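Local atomic coordinates of dihydrofolate reductase (Moritella profunda, PDB entry 3IA4), a protein that reduces 7,8-dihydrofolate to tetrahydrofolate with NADPH, probably a key step in folate metabolism for glycine, purine and DNA precursor synthesis. Residues L29-F32 against K33-T36; R45-F48 against E49-R53; A99-Y102 against N103-L106. All coordinates share one frame; numbering follows the deposited sequence.

Contact 1: L29-F32 against K33-T36. With MTX (methotrexate), chain F.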
# COMPACT_ATOMS: atom_id res chain seq x y z
N LEU A 29 4.42 2.27 -10.41
CA LEU A 29 3.34 1.25 -10.39
C LEU A 29 3.87 -0.10 -10.75
O LEU A 29 3.29 -1.14 -10.36
CB LEU A 29 2.18 1.56 -11.37
CG LEU A 29 1.40 2.82 -11.07
CD1 LEU A 29 0.30 3.07 -12.16
CD2 LEU A 29 0.78 2.75 -9.68
N GLN A 30 4.94 -0.11 -11.56
CA GLN A 30 5.62 -1.36 -11.89
C GLN A 30 6.34 -1.91 -10.66
O GLN A 30 6.41 -3.13 -10.48
CB GLN A 30 6.63 -1.17 -13.03
CG GLN A 30 5.94 -0.79 -14.34
CD GLN A 30 4.85 -1.76 -14.75
OE1 GLN A 30 5.06 -2.98 -14.76
NE2 GLN A 30 3.66 -1.23 -15.06
N LEU A 31 6.89 -1.03 -9.83
CA LEU A 31 7.46 -1.49 -8.57
C LEU A 31 6.37 -2.10 -7.70
O LEU A 31 6.57 -3.15 -7.07
CB LEU A 31 8.12 -0.29 -7.85
CG LEU A 31 8.87 -0.51 -6.53
CD1 LEU A 31 9.77 0.70 -6.21
CD2 LEU A 31 7.85 -0.79 -5.39
N PHE A 32 5.23 -1.42 -7.62
CA PHE A 32 4.12 -1.94 -6.81
C PHE A 32 3.69 -3.33 -7.34
O PHE A 32 3.43 -4.30 -6.59
CB PHE A 32 2.96 -0.92 -6.87
CG PHE A 32 1.65 -1.45 -6.39
CD1 PHE A 32 1.35 -1.47 -5.02
CD2 PHE A 32 0.71 -1.95 -7.29
CE1 PHE A 32 0.15 -1.95 -4.57
CE2 PHE A 32 -0.47 -2.48 -6.84
CZ PHE A 32 -0.80 -2.44 -5.49
N LYS A 33 3.56 -3.40 -8.64
CA LYS A 33 3.16 -4.69 -9.23
C LYS A 33 4.15 -5.82 -8.92
O LYS A 33 3.73 -6.92 -8.50
CB LYS A 33 3.01 -4.53 -10.74
CG LYS A 33 2.43 -5.80 -11.38
CD LYS A 33 2.59 -5.65 -12.90
CE LYS A 33 2.06 -6.88 -13.63
NZ LYS A 33 0.68 -6.64 -14.17
N ARG A 34 5.45 -5.59 -9.10
CA ARG A 34 6.42 -6.62 -8.79
C ARG A 34 6.31 -7.07 -7.33
O ARG A 34 6.52 -8.26 -6.99
CB ARG A 34 7.86 -6.14 -9.01
CG ARG A 34 8.23 -5.68 -10.39
CD ARG A 34 9.77 -5.47 -10.44
NE ARG A 34 10.24 -4.20 -9.86
CZ ARG A 34 10.21 -3.04 -10.52
NH1 ARG A 34 9.71 -3.00 -11.75
NH2 ARG A 34 10.66 -1.92 -9.97
N ALA A 35 5.99 -6.13 -6.44
CA ALA A 35 6.04 -6.44 -5.03
C ALA A 35 4.78 -7.15 -4.52
O ALA A 35 4.80 -7.80 -3.46
CB ALA A 35 6.30 -5.13 -4.17
N THR A 36 3.70 -7.01 -5.28
CA THR A 36 2.41 -7.53 -4.84
C THR A 36 1.91 -8.74 -5.67
O THR A 36 1.04 -9.47 -5.19
CB THR A 36 1.31 -6.46 -4.85
OG1 THR A 36 1.18 -5.93 -6.16
CG2 THR A 36 1.69 -5.30 -3.86
N1 MTX F . 2.72 2.33 -4.88
C2 MTX F . 3.20 1.73 -3.77
NA2 MTX F . 4.54 1.67 -3.63
N3 MTX F . 2.36 1.19 -2.84
C4 MTX F . 1.00 1.24 -3.00
NA4 MTX F . 0.23 0.74 -2.06
C4A MTX F . 0.50 1.81 -4.13
N5 MTX F . -0.86 1.82 -4.34
C6 MTX F . -1.35 2.42 -5.47
C7 MTX F . -0.53 2.97 -6.45
N8 MTX F . 0.86 2.94 -6.25
C8A MTX F . 1.35 2.36 -5.08
C9 MTX F . -2.86 2.43 -5.63
N10 MTX F . -3.30 2.82 -6.98
CM MTX F . -4.03 4.10 -7.09
C11 MTX F . -2.65 0.35 -10.32
C12 MTX F . -3.29 1.58 -10.47
C13 MTX F . -3.52 2.39 -9.38
C14 MTX F . -3.08 1.98 -8.12
C15 MTX F . -2.42 0.76 -8.00
C16 MTX F . -2.27 -0.10 -9.06
C MTX F . -2.33 -0.52 -11.46
O MTX F . -3.07 -0.49 -12.63
N MTX F . -1.26 -1.30 -11.30
CA MTX F . -0.87 -2.33 -12.23
CT MTX F . -0.66 -3.62 -11.47
O1 MTX F . -0.29 -3.58 -10.26
O2 MTX F . -0.83 -4.71 -12.07
CB MTX F . 0.45 -2.00 -12.93
CG MTX F . 0.34 -0.72 -13.77
CD MTX F . -0.59 -0.84 -14.98
OE1 MTX F . -0.75 0.13 -15.78
OE2 MTX F . -1.21 -1.90 -15.22
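F32 and T36 sit one turn apart on helix 26-36, and the F32 ring lies between T36 and methotrexate. T36 CG2 is over one face, 4.1 Å from the F32 ring centroid, a CH-pi contact. The drug covers the opposite face with its pteridine. F32 CD1 is 3.4 Å from MTX C4. CG of F32 stands anti to its backbone N (chi1 165°), which turns the ring out of the helix to meet the ligand. T36 also grips the backbone. Its OG1 donates to F32 O at 2.8 Å, coming from above the carbonyl plane. R58 supplies a second partner for the same hydroxyl.

Q30 and K33 run side by side and point the same way. CG of K33 passes MTX O1 and O2, and NZ donates to MTX O2 at 3.2 Å. The lysine therefore reaches the drug carboxylate next to CA. R58 also bonds to the drug, probably at this same carboxylate, as in other dihydrofolate reductases. Q30 NE2 approaches MTX CG at 3.6 Å. L29 CD2 reaches the pteridine end, 3.4 Å from MTX N8.

R34 faces another way and crosses L31 at about a right angle. A bend at chi3 (-80°) folds its guanidinium back over the helix. One face of that group rests on L31 CA and Q30 O. NH2 has a weak bond to Y143. L31 packs on T115, and A35 on I6 and Y113.

The helix thus has one side on the sheet and one on the ligand. This is the helix wall of the folate pocket in dihydrofolate reductases, here filled by methotrexate.

Contact 2: R45-F48 against E49-R53. With NDP (NADPH dihydro-nicotinamide-adenine-dinucleotide phosphate), chain E.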
# COMPACT_ATOMS: atom_id res chain seq x y z
N ARG A 45 -11.98 0.79 1.10
CA ARG A 45 -12.87 1.10 0.00
C ARG A 45 -12.47 2.29 -0.88
O ARG A 45 -12.60 2.20 -2.10
CB ARG A 45 -14.27 1.30 0.58
CG ARG A 45 -15.25 1.59 -0.53
CD ARG A 45 -16.45 2.22 0.12
NE ARG A 45 -17.49 2.61 -0.82
CZ ARG A 45 -18.79 2.65 -0.50
NH1 ARG A 45 -19.18 2.26 0.74
NH2 ARG A 45 -19.69 3.03 -1.41
N ASN A 46 -11.94 3.38 -0.31
CA ASN A 46 -11.57 4.51 -1.13
C ASN A 46 -10.43 4.14 -2.09
O ASN A 46 -10.41 4.56 -3.24
CB ASN A 46 -11.13 5.73 -0.30
CG ASN A 46 -12.25 6.29 0.52
OD1 ASN A 46 -13.42 6.08 0.20
ND2 ASN A 46 -11.92 7.06 1.56
N THR A 47 -9.46 3.39 -1.56
CA THR A 47 -8.34 2.94 -2.39
C THR A 47 -8.83 2.08 -3.55
O THR A 47 -8.41 2.24 -4.71
CB THR A 47 -7.27 2.22 -1.53
OG1 THR A 47 -6.65 3.24 -0.71
CG2 THR A 47 -6.18 1.64 -2.42
N PHE A 48 -9.74 1.15 -3.25
CA PHE A 48 -10.28 0.37 -4.37
C PHE A 48 -10.88 1.28 -5.45
O PHE A 48 -10.70 1.04 -6.63
CB PHE A 48 -11.31 -0.63 -3.88
CG PHE A 48 -11.94 -1.41 -5.02
CD1 PHE A 48 -11.19 -2.29 -5.77
CD2 PHE A 48 -13.28 -1.22 -5.33
CE1 PHE A 48 -11.76 -2.95 -6.88
CE2 PHE A 48 -13.86 -1.90 -6.41
CZ PHE A 48 -13.10 -2.75 -7.17
N GLU A 49 -11.65 2.28 -5.03
CA GLU A 49 -12.33 3.15 -6.00
C GLU A 49 -11.31 3.92 -6.80
O GLU A 49 -11.49 4.14 -8.02
CB GLU A 49 -13.36 4.06 -5.33
CG GLU A 49 -14.50 3.22 -4.78
CD GLU A 49 -15.60 4.05 -4.17
OE1 GLU A 49 -15.41 5.30 -4.14
OE2 GLU A 49 -16.62 3.47 -3.71
N SER A 50 -10.24 4.29 -6.14
CA SER A 50 -9.14 5.03 -6.80
C SER A 50 -8.44 4.15 -7.87
O SER A 50 -8.13 4.59 -8.99
CB SER A 50 -8.16 5.51 -5.74
OG SER A 50 -7.10 6.25 -6.30
N ILE A 51 -8.21 2.88 -7.55
CA ILE A 51 -7.60 1.97 -8.53
C ILE A 51 -8.56 1.72 -9.71
O ILE A 51 -8.13 1.66 -10.89
CB ILE A 51 -7.25 0.62 -7.86
CG1 ILE A 51 -6.21 0.86 -6.80
CG2 ILE A 51 -6.68 -0.37 -8.92
CD1 ILE A 51 -5.93 -0.35 -5.84
N GLY A 52 -9.83 1.52 -9.40
CA GLY A 52 -10.88 1.48 -10.41
C GLY A 52 -11.20 0.11 -11.03
O GLY A 52 -12.14 -0.00 -11.79
N ARG A 53 -10.43 -0.93 -10.68
CA ARG A 53 -10.69 -2.28 -11.15
C ARG A 53 -10.06 -3.23 -10.15
O ARG A 53 -9.16 -2.84 -9.40
CB ARG A 53 -10.00 -2.49 -12.49
CG ARG A 53 -8.47 -2.15 -12.45
CD ARG A 53 -7.70 -2.81 -13.60
NE ARG A 53 -6.30 -2.36 -13.61
CZ ARG A 53 -5.32 -2.95 -14.27
NH1 ARG A 53 -5.55 -4.03 -15.02
NH2 ARG A 53 -4.09 -2.45 -14.21
PA NDP E . -9.04 3.96 2.52
O1A NDP E . -8.25 3.53 3.73
O2A NDP E . -8.64 3.55 1.14
O5B NDP E . -10.63 3.61 2.66
C5B NDP E . -11.29 3.90 3.91
C4B NDP E . -12.66 3.24 3.81
O4B NDP E . -12.46 1.85 4.11
C3B NDP E . -13.57 3.68 4.99
O3B NDP E . -14.22 4.90 4.67
C2B NDP E . -14.51 2.49 5.17
O2B NDP E . -15.37 2.33 4.04
C1B NDP E . -13.50 1.38 5.01
N9A NDP E . -12.90 0.92 6.28
C8A NDP E . -11.83 1.46 6.89
N7A NDP E . -11.48 0.75 7.98
C5A NDP E . -12.35 -0.29 8.06
C6A NDP E . -12.55 -1.46 8.93
N6A NDP E . -11.78 -1.69 10.04
N1A NDP E . -13.59 -2.29 8.58
C2A NDP E . -14.37 -2.15 7.52
N3A NDP E . -14.24 -1.11 6.70
C4A NDP E . -13.25 -0.18 6.93
O3 NDP E . -9.23 5.57 2.51
PN NDP E . -8.30 6.86 2.75
O1N NDP E . -7.74 6.80 4.13
O2N NDP E . -9.08 8.06 2.34
O5D NDP E . -7.06 6.61 1.80
C5D NDP E . -7.23 6.82 0.40
C4D NDP E . -6.15 7.76 -0.11
O4D NDP E . -4.84 7.07 -0.08
C3D NDP E . -6.33 8.21 -1.56
O3D NDP E . -5.88 9.57 -1.69
C2D NDP E . -5.38 7.32 -2.36
O2D NDP E . -4.94 7.89 -3.61
C1D NDP E . -4.24 7.21 -1.38
N1N NDP E . -3.39 6.03 -1.53
C2N NDP E . -2.08 6.23 -1.66
C3N NDP E . -1.23 5.15 -1.69
C7N NDP E . 0.23 5.41 -1.86
O7N NDP E . 0.99 4.47 -1.74
N7N NDP E . 0.72 6.64 -2.02
C4N NDP E . -1.67 3.70 -1.61
C5N NDP E . -3.11 3.66 -1.39
C6N NDP E . -3.90 4.78 -1.41
P2B NDP E . -16.99 2.28 4.24
O1X NDP E . -17.44 1.77 2.94
O2X NDP E . -17.18 1.43 5.45
O3X NDP E . -17.38 3.69 4.59
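R45 and E49 form a one-turn salt bridge on helix 45-51, the helix of the beta-alpha-beta unit between strands 41-44 and 60-63. The N-terminal turn of this helix points at the NADPH phosphates.

The tight part is on the cofactor and sheet side. Backbone N and OG1 of T47 both donate to NDP O2A, with OG1 at 2.7 Å. ND2 of N46 donates to NDP O2N at 3.1 Å. One turn on, T47 CG2 meets I51 CD1 at 4.0 Å. F48 is buried between M43 of the strand and the loop residues Y69, P71 and V74. S50 OG bonds to N19 O.

The looser side carries E49 and G52, both exposed. G52 has a positive phi of 89°. At its backbone angles a side chain would collide with the carbonyl O of I51, so glycine fits here. It ends the helix, and its N still donates to F48 O at 2.9 Å. R53, in the loop that follows, sends NH2 to methotrexate.

R45 links the two sides. Its chain is extended, with CG anti to the backbone N (chi1 -179°), and this carries the guanidinium out to the 2'-phosphate. NH1 donates to NDP O1X at 2.8 Å. Y69 adds a cation-pi contact. A leucine in its place would probably leave the phosphate without this charged partner and the E49 carboxylate without its mate.

The guanidinium and carboxylate planes stand 76° apart. R45 NE lies above the carboxylate plane, while E49 OE2 lies in the guanidinium plane. The bond from R45 NE to E49 OE2 is 3.1 Å long and almost perfectly straight.

Contact 3: A99-Y102 against N103-L106. With NDP (NADPH dihydro-nicotinamide-adenine-dinucleotide phosphate), chain E.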
# COMPACT_ATOMS: atom_id res chain seq x y z
N ALA A 99 -4.83 5.51 3.95
CA ALA A 99 -4.35 5.94 5.30
C ALA A 99 -5.08 5.22 6.43
O ALA A 99 -4.47 4.80 7.45
CB ALA A 99 -4.55 7.44 5.45
N THR A 100 -6.41 5.09 6.33
CA THR A 100 -7.09 4.55 7.50
C THR A 100 -6.66 3.11 7.75
O THR A 100 -6.50 2.68 8.91
CB THR A 100 -8.63 4.58 7.46
OG1 THR A 100 -9.10 5.77 6.83
CG2 THR A 100 -9.10 4.61 8.84
N ILE A 101 -6.39 2.35 6.68
CA ILE A 101 -6.00 0.97 6.85
C ILE A 101 -4.59 0.85 7.35
O ILE A 101 -4.24 0.04 8.24
CB ILE A 101 -6.11 0.21 5.52
CG1 ILE A 101 -7.56 0.37 4.98
CG2 ILE A 101 -5.76 -1.21 5.79
CD1 ILE A 101 -8.68 0.01 5.93
N TYR A 102 -3.73 1.67 6.79
CA TYR A 102 -2.34 1.75 7.31
C TYR A 102 -2.30 2.09 8.83
O TYR A 102 -1.52 1.52 9.59
CB TYR A 102 -1.50 2.83 6.59
CG TYR A 102 -1.22 2.58 5.12
CD1 TYR A 102 -0.84 1.34 4.65
CD2 TYR A 102 -1.32 3.64 4.24
CE1 TYR A 102 -0.54 1.14 3.32
CE2 TYR A 102 -1.02 3.49 2.87
CZ TYR A 102 -0.61 2.25 2.44
OH TYR A 102 -0.37 2.16 1.10
N ASN A 103 -3.13 3.04 9.24
CA ASN A 103 -3.24 3.46 10.66
C ASN A 103 -3.66 2.26 11.49
O ASN A 103 -3.11 2.00 12.56
CB ASN A 103 -4.32 4.55 10.83
CG ASN A 103 -3.86 5.94 10.39
OD1 ASN A 103 -2.68 6.16 10.09
ND2 ASN A 103 -4.80 6.87 10.33
N GLN A 104 -4.67 1.54 11.02
CA GLN A 104 -5.16 0.43 11.86
C GLN A 104 -4.23 -0.78 11.92
O GLN A 104 -4.30 -1.51 12.90
CB GLN A 104 -6.50 -0.03 11.38
CG GLN A 104 -7.57 1.06 11.48
CD GLN A 104 -8.82 0.64 10.76
OE1 GLN A 104 -9.62 -0.13 11.27
NE2 GLN A 104 -9.03 1.19 9.59
N CYS A 105 -3.37 -0.98 10.90
CA CYS A 105 -2.56 -2.19 10.77
C CYS A 105 -1.10 -1.99 11.10
O CYS A 105 -0.37 -2.93 11.21
CB CYS A 105 -2.65 -2.81 9.34
SG CYS A 105 -4.34 -3.30 8.96
N LEU A 106 -0.64 -0.74 11.30
CA LEU A 106 0.78 -0.51 11.59
C LEU A 106 1.34 -1.26 12.78
O LEU A 106 2.44 -1.86 12.69
CB LEU A 106 1.07 1.03 11.73
CG LEU A 106 2.55 1.33 12.01
CD1 LEU A 106 3.49 1.03 10.82
CD2 LEU A 106 2.69 2.76 12.45
PA NDP E . -9.04 3.96 2.52
O1A NDP E . -8.25 3.53 3.73
O2A NDP E . -8.64 3.55 1.14
O5B NDP E . -10.63 3.61 2.66
C5B NDP E . -11.29 3.90 3.91
C4B NDP E . -12.66 3.24 3.81
O4B NDP E . -12.46 1.85 4.11
C3B NDP E . -13.57 3.68 4.99
O3B NDP E . -14.22 4.90 4.67
C2B NDP E . -14.51 2.49 5.17
O2B NDP E . -15.37 2.33 4.04
C1B NDP E . -13.50 1.38 5.01
N9A NDP E . -12.90 0.92 6.28
C8A NDP E . -11.83 1.46 6.89
N7A NDP E . -11.48 0.75 7.98
C5A NDP E . -12.35 -0.29 8.06
C6A NDP E . -12.55 -1.46 8.93
N6A NDP E . -11.78 -1.69 10.04
N1A NDP E . -13.59 -2.29 8.58
C2A NDP E . -14.37 -2.15 7.52
N3A NDP E . -14.24 -1.11 6.70
C4A NDP E . -13.25 -0.18 6.93
O3 NDP E . -9.23 5.57 2.51
PN NDP E . -8.30 6.86 2.75
O1N NDP E . -7.74 6.80 4.13
O2N NDP E . -9.08 8.06 2.34
O5D NDP E . -7.06 6.61 1.80
C5D NDP E . -7.23 6.82 0.40
C4D NDP E . -6.15 7.76 -0.11
O4D NDP E . -4.84 7.07 -0.08
C3D NDP E . -6.33 8.21 -1.56
O3D NDP E . -5.88 9.57 -1.69
C2D NDP E . -5.38 7.32 -2.36
O2D NDP E . -4.94 7.89 -3.61
C1D NDP E . -4.24 7.21 -1.38
N1N NDP E . -3.39 6.03 -1.53
C2N NDP E . -2.08 6.23 -1.66
C3N NDP E . -1.23 5.15 -1.69
C7N NDP E . 0.23 5.41 -1.86
O7N NDP E . 0.99 4.47 -1.74
N7N NDP E . 0.72 6.64 -2.02
C4N NDP E . -1.67 3.70 -1.61
C5N NDP E . -3.11 3.66 -1.39
C6N NDP E . -3.90 4.78 -1.41
P2B NDP E . -16.99 2.28 4.24
O1X NDP E . -17.44 1.77 2.94
O2X NDP E . -17.18 1.43 5.45
O3X NDP E . -17.38 3.69 4.59
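N103 opens the second turn of helix 99-105 by donating from its backbone N to A99 O at 2.8 Å. Its side chain folds back beside its own backbone N, and CG comes 3.2 Å from A99 O. It stays on the exposed side of the helix, against P128.

Q104 carries the main side-chain contact. In the conformer given for T100 the two side chains run side by side. The Q104 amide uses both ends. NE2 donates to T100 O at 3.0 Å from well above the carbonyl plane, and the backbone N of Q104 reaches the same oxygen from the opposite face. T100 O is thus held by two donors from one residue. NE2 also donates to NDP N7A at 3.0 Å, while OE1 accepts from NDP N6A at 2.9 Å. This pair of bonds reads the Hoogsteen edge of the adenine. The bond to T100 O fixes the amide flip that this reading needs, with oxygen toward the amino group. I101 adds CD1, 3.5 Å from NDP N7A.

C105 continues the turn, with its N bonded to I101 O. SG sits anti to its carbonyl carbon (chi1 -62°), and it meets I101 CG2 at 4.1 Å. Both residues pack on I95 of strand 92-97.

L106 is buried on M5, P128 and Y133. Its N makes a weak bond to Y102 O. Y102 turns inward, its OH bonded to I6 O and 3.4 Å from NDP C4N, the carbon that gives up the hydride.

At the other end, A99 N donates to NDP O5D and T100 N to NDP O1N. A helix N-terminus set against the cofactor pyrophosphate, just one residue, G98, after a sheet strand, is typical of the NADPH site of the dihydrofolate reductase fold.

In the fold
All three contacts join successive turns of one helix beside the mixed sheet, and each is partly buried. Contacts 1 and 3 lie on opposite sides of the chain's centre, about 20 Å apart between centres. Contact 1 serves methotrexate, with an aromatic ring and a lysine from the second half of its helix. Contacts 2 and 3 share NADPH and bring helix N-termini to its phosphates. Contact 2 adds charge: an arginine for the 2'-phosphate and a salt bridge near solvent. Contact 3 replaces charge with an amide that recognises adenine. Contacts 1 and 3 both rest on strands 2-9 and 92-97, whereas contact 2 packs on strand 41-44.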